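Local coordinates for protein phosphatase 2C (Toxoplasma gondii, PDB 3D8K) that probably removes phosphate from phosphoserine and phosphothreonine residues of proteins as a manganese-dependent phosphatase of the PP2C family, at residues C[17-29]-C[34-46]. Residues are numbered along the deposited sequence; the frame is centred on the assembly and turned at random.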
ATOM      1  N   SER C  17       7.983  -7.557   7.013  1.00 30.62           N
ATOM      2  CA  SER C  17       8.445  -7.223   5.673  1.00 28.13           C
ATOM      3  C   SER C  17       7.391  -6.329   5.038  1.00 28.24           C
ATOM      4  O   SER C  17       7.722  -5.408   4.308  1.00 26.67           O
ATOM      5  CB  SER C  17       8.637  -8.483   4.825  1.00 27.04           C
ATOM      6  OG  SER C  17       9.930  -9.036   5.000  1.00 25.06           O
ATOM      7  N   ALA C  18       6.120  -6.609   5.330  1.00 30.65           N
ATOM      8  CA  ALA C  18       4.994  -5.833   4.801  1.00 33.15           C
ATOM      9  C   ALA C  18       5.233  -4.358   5.109  1.00 34.90           C
ATOM     10  O   ALA C  18       5.230  -3.506   4.221  1.00 35.11           O
ATOM     11  CB  ALA C  18       3.680  -6.302   5.429  1.00 32.37           C
ATOM     12  N   THR C  19       5.421  -4.044   6.378  1.00 36.25           N
ATOM     13  CA  THR C  19       5.723  -2.673   6.716  1.00 38.19           C
ATOM     14  C   THR C  19       7.197  -2.562   6.342  1.00 39.34           C
ATOM     15  O   THR C  19       7.826  -3.572   6.035  1.00 41.39           O
ATOM     16  CB  THR C  19       5.525  -2.416   8.199  1.00 39.34           C
ATOM     17  OG1 THR C  19       6.181  -1.194   8.549  1.00 41.90           O
ATOM     18  CG2 THR C  19       6.067  -3.570   9.019  1.00 38.19           C
ATOM     19  N   SER C  20       7.761  -1.364   6.373  1.00 38.34           N
ATOM     20  CA  SER C  20       9.161  -1.201   5.975  1.00 39.23           C
ATOM     21  C   SER C  20      10.279  -1.541   6.951  1.00 38.84           C
ATOM     22  O   SER C  20      11.442  -1.553   6.559  1.00 39.10           O
ATOM     23  CB  SER C  20       9.395   0.233   5.495  1.00 41.17           C
ATOM     24  OG  SER C  20      10.773   0.463   5.256  1.00 42.20           O
ATOM     25  N   ARG C  21       9.960  -1.810   8.209  1.00 38.33           N
ATOM     26  CA  ARG C  21      11.023  -2.082   9.154  1.00 37.06           C
ATOM     27  C   ARG C  21      10.764  -3.177  10.159  1.00 36.43           C
ATOM     28  O   ARG C  21       9.632  -3.590  10.381  1.00 36.49           O
ATOM     29  CB  ARG C  21      11.354  -0.811   9.903  1.00 39.35           C
ATOM     30  CG  ARG C  21      10.624   0.396   9.392  1.00 41.59           C
ATOM     31  CD  ARG C  21      10.252   1.239  10.574  1.00 45.21           C
ATOM     32  NE  ARG C  21       9.378   0.487  11.459  1.00 46.32           N
ATOM     33  CZ  ARG C  21       8.174   0.064  11.098  1.00 48.20           C
ATOM     34  NH1 ARG C  21       7.725   0.341   9.875  1.00 45.82           N
ATOM     35  NH2 ARG C  21       7.438  -0.654  11.943  1.00 48.79           N
ATOM     36  N   ASN C  22      11.848  -3.619  10.784  1.00 34.35           N
ATOM     37  CA  ASN C  22      11.809  -4.672  11.779  1.00 32.14           C
ATOM     38  C   ASN C  22      13.186  -4.769  12.418  1.00 31.66           C
ATOM     39  O   ASN C  22      14.125  -4.109  11.994  1.00 31.49           O
ATOM     40  CB  ASN C  22      11.466  -6.010  11.122  1.00 30.88           C
ATOM     41  CG  ASN C  22      12.344  -6.309   9.920  1.00 31.83           C
ATOM     42  OD1 ASN C  22      12.010  -5.946   8.787  1.00 31.28           O
ATOM     43  ND2 ASN C  22      13.480  -6.960  10.161  1.00 30.05           N
ATOM     44  N   ARG C  23      13.288  -5.589  13.450  1.00 31.12           N
ATOM     45  CA  ARG C  23      14.531  -5.833  14.155  1.00 31.59           C
ATOM     46  C   ARG C  23      14.241  -7.064  14.974  1.00 30.76           C
ATOM     47  O   ARG C  23      13.342  -7.055  15.794  1.00 31.57           O
ATOM     48  CB  ARG C  23      14.914  -4.658  15.066  1.00 34.20           C
ATOM     49  CG  ARG C  23      13.757  -3.796  15.540  1.00 40.77           C
ATOM     50  CD  ARG C  23      13.560  -2.633  14.581  1.00 46.03           C
ATOM     51  NE  ARG C  23      12.459  -1.739  14.929  1.00 50.03           N
ATOM     52  CZ  ARG C  23      11.178  -2.098  14.991  1.00 54.03           C
ATOM     53  NH1 ARG C  23      10.808  -3.351  14.738  1.00 55.19           N
ATOM     54  NH2 ARG C  23      10.254  -1.191  15.285  1.00 54.84           N
ATOM     55  N   ARG C  24      14.980  -8.138  14.751  1.00 30.50           N
ATOM     56  CA  ARG C  24      14.726  -9.341  15.514  1.00 31.14           C
ATOM     57  C   ARG C  24      15.902  -9.796  16.340  1.00 32.46           C
ATOM     58  O   ARG C  24      16.807 -10.449  15.841  1.00 33.59           O
ATOM     59  CB  ARG C  24      14.288 -10.458  14.581  1.00 32.76           C
ATOM     60  CG  ARG C  24      12.958 -10.169  13.942  1.00 32.57           C
ATOM     61  CD  ARG C  24      13.015 -10.372  12.455  1.00 33.83           C
ATOM     62  NE  ARG C  24      11.809  -9.856  11.837  1.00 33.12           N
ATOM     63  CZ  ARG C  24      10.591 -10.169  12.248  1.00 34.09           C
ATOM     64  NH1 ARG C  24      10.436 -10.996  13.273  1.00 34.33           N
ATOM     65  NH2 ARG C  24       9.532  -9.655  11.641  1.00 35.04           N
ATOM     66  N   PRO C  25      15.932  -9.403  17.615  1.00 34.54           N
ATOM     67  CA  PRO C  25      17.032  -9.814  18.481  1.00 34.20           C
ATOM     68  C   PRO C  25      16.829 -11.242  18.970  1.00 33.46           C
ATOM     69  O   PRO C  25      15.704 -11.703  19.102  1.00 34.39           O
ATOM     70  CB  PRO C  25      16.957  -8.804  19.636  1.00 34.26           C
ATOM     71  CG  PRO C  25      16.421  -7.584  18.990  1.00 33.16           C
ATOM     72  CD  PRO C  25      15.315  -8.168  18.135  1.00 36.33           C
ATOM     73  N   THR C  26      17.929 -11.946  19.202  1.00 32.79           N
ATOM     74  CA  THR C  26      17.880 -13.291  19.752  1.00 33.15           C
ATOM     75  C   THR C  26      18.684 -13.079  21.020  1.00 33.06           C
ATOM     76  O   THR C  26      19.598 -12.269  21.028  1.00 33.50           O
ATOM     77  CB  THR C  26      18.582 -14.343  18.834  1.00 33.91           C
ATOM     78  OG1 THR C  26      18.542 -15.639  19.449  1.00 31.62           O
ATOM     79  CG2 THR C  26      20.018 -13.968  18.594  1.00 35.10           C
ATOM     80  N   SER C  27      18.344 -13.770  22.096  1.00 34.18           N
ATOM     81  CA  SER C  27      19.076 -13.595  23.341  1.00 36.21           C
ATOM     82  C   SER C  27      18.792 -14.757  24.272  1.00 39.13           C
ATOM     83  O   SER C  27      18.069 -15.681  23.904  1.00 39.88           O
ATOM     84  CB  SER C  27      18.659 -12.274  24.020  1.00 35.84           C
ATOM     85  OG  SER C  27      17.295 -12.270  24.440  1.00 33.81           O
ATOM     86  N   GLU C  28      19.396 -14.712  25.459  1.00 42.40           N
ATOM     87  CA  GLU C  28      19.194 -15.697  26.527  1.00 44.48           C
ATOM     88  C   GLU C  28      19.985 -17.007  26.518  1.00 45.73           C
ATOM     89  O   GLU C  28      21.056 -17.095  25.926  1.00 45.83           O
ATOM     90  CB  GLU C  28      17.704 -16.017  26.644  1.00 45.37           C
ATOM     91  CG  GLU C  28      17.264 -16.412  28.031  1.00 47.16           C
ATOM     92  CD  GLU C  28      15.819 -16.852  28.064  1.00 48.84           C
ATOM     93  OE1 GLU C  28      14.975 -16.164  27.442  1.00 48.14           O
ATOM     94  OE2 GLU C  28      15.533 -17.880  28.715  1.00 49.78           O
ATOM     95  N   SER C  29      19.425 -18.004  27.209  1.00 47.72           N
ATOM     96  CA  SER C  29      19.967 -19.355  27.396  1.00 47.99           C
ATOM     97  C   SER C  29      20.499 -19.480  28.806  1.00 48.17           C
ATOM     98  O   SER C  29      19.783 -19.165  29.755  1.00 48.85           O
ATOM     99  CB  SER C  29      21.072 -19.690  26.397  1.00 48.31           C
ATOM    100  OG  SER C  29      20.521 -20.369  25.284  1.00 49.22           O
ATOM    101  N   ASP C  34      25.526 -11.350  26.015  1.00 35.59           N
ATOM    102  CA  ASP C  34      25.366 -10.835  24.660  1.00 35.01           C
ATOM    103  C   ASP C  34      23.987 -10.948  24.027  1.00 33.09           C
ATOM    104  O   ASP C  34      23.205 -11.828  24.348  1.00 33.64           O
ATOM    105  CB  ASP C  34      26.421 -11.463  23.736  1.00 36.42           C
ATOM    106  CG  ASP C  34      26.449 -12.972  23.822  1.00 38.14           C
ATOM    107  OD1 ASP C  34      27.464 -13.565  23.393  1.00 37.67           O
ATOM    108  OD2 ASP C  34      25.457 -13.563  24.312  1.00 38.96           O
ATOM    109  N   VAL C  35      23.710 -10.024  23.118  1.00 30.60           N
ATOM    110  CA  VAL C  35      22.448  -9.969  22.413  1.00 27.99           C
ATOM    111  C   VAL C  35      22.765  -9.789  20.934  1.00 26.47           C
ATOM    112  O   VAL C  35      23.754  -9.147  20.573  1.00 24.44           O
ATOM    113  CB  VAL C  35      21.614  -8.772  22.896  1.00 29.48           C
ATOM    114  CG1 VAL C  35      20.175  -8.901  22.410  1.00 28.52           C
ATOM    115  CG2 VAL C  35      21.670  -8.683  24.418  1.00 29.57           C
ATOM    116  N   VAL C  36      21.938 -10.363  20.067  1.00 25.24           N
ATOM    117  CA  VAL C  36      22.193 -10.227  18.641  1.00 23.21           C
ATOM    118  C   VAL C  36      20.983  -9.844  17.830  1.00 21.36           C
ATOM    119  O   VAL C  36      19.897 -10.387  18.018  1.00 20.96           O
ATOM    120  CB  VAL C  36      22.813 -11.516  18.043  1.00 20.88           C
ATOM    121  CG1 VAL C  36      22.997 -12.541  19.141  1.00 18.51           C
ATOM    122  CG2 VAL C  36      21.967 -12.040  16.894  1.00 17.04           C
ATOM    123  N   VAL C  37      21.193  -8.872  16.952  1.00 19.15           N
ATOM    124  CA  VAL C  37      20.160  -8.406  16.050  1.00 19.32           C
ATOM    125  C   VAL C  37      20.429  -9.234  14.808  1.00 19.17           C
ATOM    126  O   VAL C  37      21.248  -8.849  13.968  1.00 16.53           O
ATOM    127  CB  VAL C  37      20.341  -6.925  15.689  1.00 19.29           C
ATOM    128  CG1 VAL C  37      19.165  -6.458  14.844  1.00 20.22           C
ATOM    129  CG2 VAL C  37      20.466  -6.092  16.942  1.00 19.48           C
ATOM    130  N   VAL C  38      19.762 -10.378  14.712  1.00 17.94           N
ATOM    131  CA  VAL C  38      19.950 -11.271  13.572  1.00 18.59           C
ATOM    132  C   VAL C  38      19.641 -10.608  12.241  1.00 17.58           C
ATOM    133  O   VAL C  38      20.281 -10.901  11.247  1.00 16.87           O
ATOM    134  CB  VAL C  38      19.065 -12.516  13.678  1.00 19.58           C
ATOM    135  CG1 VAL C  38      19.634 -13.631  12.790  1.00 18.17           C
ATOM    136  CG2 VAL C  38      18.953 -12.944  15.133  1.00 18.99           C
ATOM    137  N   GLU C  39      18.666  -9.709  12.234  1.00 18.18           N
ATOM    138  CA  GLU C  39      18.287  -9.011  11.019  1.00 19.26           C
ATOM    139  C   GLU C  39      17.365  -7.834  11.316  1.00 19.42           C
ATOM    140  O   GLU C  39      16.524  -7.903  12.209  1.00 19.84           O
ATOM    141  CB  GLU C  39      17.585  -9.983  10.065  1.00 21.52           C
ATOM    142  CG  GLU C  39      16.746  -9.304   8.989  1.00 23.47           C
ATOM    143  CD  GLU C  39      17.291  -9.498   7.596  1.00 25.28           C
ATOM    144  OE1 GLU C  39      18.387  -8.972   7.320  1.00 27.89           O
ATOM    145  OE2 GLU C  39      16.622 -10.173   6.782  1.00 23.09           O
ATOM    146  N   GLY C  40      17.533  -6.763  10.553  1.00 20.27           N
ATOM    147  CA  GLY C  40      16.719  -5.572  10.708  1.00 20.43           C
ATOM    148  C   GLY C  40      16.618  -4.883   9.358  1.00 21.84           C
ATOM    149  O   GLY C  40      17.423  -5.172   8.460  1.00 22.12           O
HETATM  150  N   MSE C  41      15.649  -3.983   9.204  1.00 20.91           N
HETATM  151  CA  MSE C  41      15.456  -3.261   7.951  1.00 22.62           C
HETATM  152  C   MSE C  41      15.140  -1.780   8.197  1.00 22.13           C
HETATM  153  O   MSE C  41      14.052  -1.434   8.654  1.00 22.44           O
HETATM  154  CB  MSE C  41      14.318  -3.908   7.163  1.00 25.68           C
HETATM  155  CG  MSE C  41      14.055  -3.288   5.806  1.00 30.12           C
HETATM  156 SE   MSE C  41      12.462  -4.137   4.985  1.00 37.67          SE
HETATM  157  CE  MSE C  41      12.240  -2.861   3.471  1.00 31.13           C
ATOM    158  N   LEU C  42      16.096  -0.909   7.911  1.00 20.67           N
ATOM    159  CA  LEU C  42      15.894   0.525   8.097  1.00 20.89           C
ATOM    160  C   LEU C  42      14.809   0.938   7.125  1.00 22.90           C
ATOM    161  O   LEU C  42      14.825   0.497   5.968  1.00 24.62           O
ATOM    162  CB  LEU C  42      17.165   1.295   7.750  1.00 19.50           C
ATOM    163  CG  LEU C  42      18.475   0.868   8.402  1.00 19.98           C
ATOM    164  CD1 LEU C  42      19.633   1.641   7.756  1.00 16.22           C
ATOM    165  CD2 LEU C  42      18.387   1.094   9.915  1.00 18.51           C
ATOM    166  N   ARG C  43      13.876   1.783   7.555  1.00 22.51           N
ATOM    167  CA  ARG C  43      12.827   2.180   6.633  1.00 23.50           C
ATOM    168  C   ARG C  43      13.396   3.005   5.501  1.00 24.26           C
ATOM    169  O   ARG C  43      14.417   3.679   5.653  1.00 25.42           O
ATOM    170  CB  ARG C  43      11.699   2.934   7.346  1.00 24.27           C
ATOM    171  CG  ARG C  43      12.049   4.267   7.956  1.00 27.68           C
ATOM    172  CD  ARG C  43      10.881   4.771   8.807  1.00 28.46           C
ATOM    173  NE  ARG C  43      10.818   4.131  10.124  1.00 30.88           N
ATOM    174  CZ  ARG C  43       9.724   4.070  10.888  1.00 32.83           C
ATOM    175  NH1 ARG C  43       8.579   4.598  10.473  1.00 33.82           N
ATOM    176  NH2 ARG C  43       9.781   3.496  12.082  1.00 32.88           N
ATOM    177  N   GLY C  44      12.739   2.921   4.352  1.00 25.49           N
ATOM    178  CA  GLY C  44      13.180   3.653   3.183  1.00 26.16           C
ATOM    179  C   GLY C  44      14.475   3.093   2.639  1.00 27.36           C
ATOM    180  O   GLY C  44      15.213   3.802   1.963  1.00 27.70           O
ATOM    181  N   ARG C  45      14.751   1.823   2.927  1.00 28.82           N
ATOM    182  CA  ARG C  45      15.983   1.188   2.465  1.00 30.71           C
ATOM    183  C   ARG C  45      15.885  -0.300   2.105  1.00 31.76           C
ATOM    184  O   ARG C  45      16.429  -1.155   2.804  1.00 30.70           O
ATOM    185  CB  ARG C  45      17.089   1.383   3.509  1.00 32.31           C
ATOM    186  CG  ARG C  45      17.741   2.755   3.502  1.00 32.81           C
ATOM    187  CD  ARG C  45      18.832   2.856   4.571  1.00 34.44           C
ATOM    188  NE  ARG C  45      19.711   4.006   4.359  1.00 33.69           N
ATOM    189  CZ  ARG C  45      19.291   5.263   4.344  1.00 33.72           C
ATOM    190  NH1 ARG C  45      18.008   5.526   4.532  1.00 36.69           N
ATOM    191  NH2 ARG C  45      20.143   6.251   4.132  1.00 33.82           N
ATOM    192  N   PRO C  46      15.218  -0.621   0.982  1.00 33.75           N
ATOM    193  CA  PRO C  46      15.079  -2.019   0.555  1.00 34.68           C
ATOM    194  C   PRO C  46      16.468  -2.565   0.206  1.00 35.96           C
ATOM    195  O   PRO C  46      17.438  -1.813   0.122  1.00 37.20           O
ATOM    196  CB  PRO C  46      14.172  -1.908  -0.659  1.00 34.62           C
ATOM    197  CG  PRO C  46      14.641  -0.613  -1.280  1.00 33.81           C
ATOM    198  CD  PRO C  46      14.771   0.303  -0.082  1.00 33.46           C
TER
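The guanidinium groups of R21 and R43 lie side by side and point the same way, their planes 39° apart. NH1 of R21 lies over one face of the R43 group, offset toward its rim, while R43 meets the R21 group obliquely; the detailed placing is doubtful, since the modelled separation is too tight. Two cations so close should repel each other; the R21 group also gives NH1 to T19 OG1, tilted from its plane. Next to them S20, a small residue with a hydroxyl, accepts G44 N at OG (3.3 Å) within the type II turn L42 to R45, where the positive phi of G44 suits glycine. With OG anti to the backbone N (chi1 173°), the hydroxyl lies beside R43 CA and within reach of G44 N. The extended selenomethionine M41 lays its CG and SE alongside S20 O.

From here strands 22-26 and 35-41 run antiparallel as a hairpin. E39 O accepts R24 N almost head-on (3.0 Å), R24 O takes V38 N, and T26 and V36 exchange a reciprocal pair, V36 N to T26 O being nearly straight at 172°. Between R23 and P25 the register slips by one, a beta bulge. P25 suits the non-hydrogen-bonded position opposite V37, since its missing N-H costs no bond there, and its CA-H approaches V36 O. Glycine suits position 40, where R23 CA is 4.1 Å from G40 CA and a CB would sit tight against N22 O. T26 CG2 faces the methyls of V36 and V38, whose branched side chains suit a strand.

Strand 22-26 forms one edge of a six-stranded antiparallel sheet in this chain, and 35-41 pairs on its other side with 48-55. The chemistry thus implies an edge strand held chiefly by backbone bonds, with apolar side chains meeting along the T26 end and, at the other, a like-charged arginine pair whose repulsion solvent may reduce, R43 being exposed.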